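Local coordinates for high affinity transport system protein p37 (Mycoplasma hyorhinis, PDB 3EKI), which binds thiamine diphosphate outside the cell membrane as the lipoprotein component of a high-affinity transport system, at residues A[390-393]-A[394-398]. Sequence-based numbering, arbitrary orientation.
Sequences FQKE and IVEVY
The Phe390 ring carbon CG stands opposite the backbone N (chi1 -180°), beside its own carbonyl carbon, which carries the ring toward Ile394 and Val395. CD1 of Phe390 lies 3.6 Å from CG1 of Ile394; on the same side of the ring plane, but at the diagonally opposite carbon, CE2 of Phe390 is 3.5 Å from CG2 of Val395, both approaches being oblique. A broad, flat phenyl suits this place because it can span two branched aliphatic neighbours and still reach Leu130 and Leu134 of helix 127-136. Ile394, buried, suits its own: its branches CG1 and CG2 meet the ring, and its side chain also touches Val131.

Gln391 bends at chi2 (78°), which folds its amide back over Val395; OE1 of Gln391 comes to 3.6 Å from CB of Val395, and NE2 to 3.6 Å from CG1. The long polar chain thus covers a valine at the surface. Farther along, the carboxylate of Glu396 stands nearly perpendicular to that amide.

The backbone is irregular here: Phe390 O accepts two N-H groups, Val395 N at 3.1 Å, nearly straight and in the carbonyl plane, and Ile394 N, more bent and tilted out of it. Glu396 N reaches back five residues to Gln391 O at 2.8 Å. Glu393, an acceptor near the helix start, suits the backbone N-H groups of Asp388 and Asn389, which its OE2 receives. Such i+5 to i bonding marks a pi-type widening, here in the first turns of the C-terminal helix of a periplasmic-binding-protein-like fold.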
loop_
_atom_site.group_PDB
_atom_site.type_symbol
_atom_site.label_atom_id
_atom_site.label_comp_id
_atom_site.label_asym_id
_atom_site.label_seq_id
_atom_site.Cartn_x
_atom_site.Cartn_y
_atom_site.Cartn_z
ATOM N N PHE A 390 -15.811 -3.410 10.606
ATOM C CA PHE A 390 -14.558 -3.936 10.081
ATOM C C PHE A 390 -14.792 -5.151 9.189
ATOM O O PHE A 390 -14.146 -5.269 8.147
ATOM C CB PHE A 390 -13.634 -4.306 11.218
ATOM C CG PHE A 390 -12.283 -4.872 10.801
ATOM C CD1 PHE A 390 -11.328 -4.030 10.274
ATOM C CD2 PHE A 390 -11.964 -6.206 10.944
ATOM C CE1 PHE A 390 -10.078 -4.485 9.920
ATOM C CE2 PHE A 390 -10.720 -6.689 10.597
ATOM C CZ PHE A 390 -9.766 -5.828 10.071
ATOM N N GLN A 391 -15.700 -6.027 9.594
ATOM C CA GLN A 391 -15.932 -7.206 8.755
ATOM C C GLN A 391 -16.396 -6.863 7.357
ATOM O O GLN A 391 -15.948 -7.422 6.335
ATOM C CB GLN A 391 -16.941 -8.140 9.440
ATOM C CG GLN A 391 -17.279 -9.300 8.510
ATOM C CD GLN A 391 -16.176 -10.348 8.511
ATOM O OE1 GLN A 391 -15.285 -10.338 9.368
ATOM N NE2 GLN A 391 -16.262 -11.256 7.535
ATOM N N LYS A 392 -17.320 -5.920 7.256
ATOM C CA LYS A 392 -17.886 -5.499 5.985
ATOM C C LYS A 392 -16.981 -4.615 5.141
ATOM O O LYS A 392 -16.809 -4.803 3.934
ATOM C CB LYS A 392 -19.167 -4.718 6.290
ATOM C CG LYS A 392 -19.982 -4.244 5.109
ATOM C CD LYS A 392 -21.453 -4.035 5.431
ATOM C CE LYS A 392 -21.991 -4.898 6.563
ATOM N NZ LYS A 392 -23.478 -4.868 6.675
ATOM N N GLU A 393 -16.354 -3.636 5.794
ATOM C CA GLU A 393 -15.613 -2.634 5.102
ATOM C C GLU A 393 -14.181 -3.061 4.770
ATOM O O GLU A 393 -13.592 -2.545 3.876
ATOM C CB GLU A 393 -15.554 -1.373 5.966
ATOM C CG GLU A 393 -16.828 -0.579 5.979
ATOM C CD GLU A 393 -16.663 0.647 6.791
ATOM O OE1 GLU A 393 -16.391 1.669 6.199
ATOM O OE2 GLU A 393 -16.638 0.484 7.961
ATOM N N ILE A 394 -13.648 -3.992 5.527
ATOM C CA ILE A 394 -12.273 -4.398 5.312
ATOM C C ILE A 394 -12.166 -5.891 4.991
ATOM O O ILE A 394 -11.603 -6.233 4.039
ATOM C CB ILE A 394 -11.336 -4.092 6.526
ATOM C CG1 ILE A 394 -11.508 -2.660 6.981
ATOM C CG2 ILE A 394 -9.870 -4.329 6.201
ATOM C CD1 ILE A 394 -11.085 -1.700 6.026
ATOM N N VAL A 395 -12.656 -6.729 5.890
ATOM C CA VAL A 395 -12.452 -8.152 5.732
ATOM C C VAL A 395 -13.111 -8.675 4.445
ATOM O O VAL A 395 -12.516 -9.353 3.701
ATOM C CB VAL A 395 -12.996 -9.035 6.942
ATOM C CG1 VAL A 395 -12.858 -10.471 6.626
ATOM C CG2 VAL A 395 -12.282 -8.694 8.188
ATOM N N GLU A 396 -14.353 -8.327 4.246
ATOM C CA GLU A 396 -15.059 -8.861 3.077
ATOM C C GLU A 396 -14.416 -8.298 1.810
ATOM O O GLU A 396 -14.450 -8.913 0.843
ATOM C CB GLU A 396 -16.563 -8.564 3.072
ATOM C CG GLU A 396 -17.285 -9.436 4.005
ATOM C CD GLU A 396 -18.680 -9.015 4.253
ATOM O OE1 GLU A 396 -19.182 -8.142 3.624
ATOM O OE2 GLU A 396 -19.248 -9.586 5.120
ATOM N N VAL A 397 -13.901 -7.110 1.854
ATOM C CA VAL A 397 -13.343 -6.553 0.654
ATOM C C VAL A 397 -12.062 -7.300 0.320
ATOM O O VAL A 397 -11.827 -7.603 -0.797
ATOM C CB VAL A 397 -13.042 -5.049 0.852
ATOM C CG1 VAL A 397 -12.297 -4.336 -0.356
ATOM C CG2 VAL A 397 -14.283 -4.355 1.139
ATOM N N TYR A 398 -11.228 -7.524 1.323
ATOM C CA TYR A 398 -9.991 -8.261 1.140
ATOM C C TYR A 398 -10.269 -9.678 0.647
ATOM O O TYR A 398 -9.597 -10.125 -0.294
ATOM C CB TYR A 398 -9.185 -8.307 2.427
ATOM C CG TYR A 398 -7.980 -9.213 2.429
ATOM C CD1 TYR A 398 -6.781 -8.803 1.854
ATOM C CD2 TYR A 398 -8.020 -10.482 3.006
ATOM C CE1 TYR A 398 -5.673 -9.639 1.859
ATOM C CE2 TYR A 398 -6.933 -11.316 3.011
ATOM C CZ TYR A 398 -5.760 -10.887 2.442
ATOM O OH TYR A 398 -4.665 -11.725 2.447
#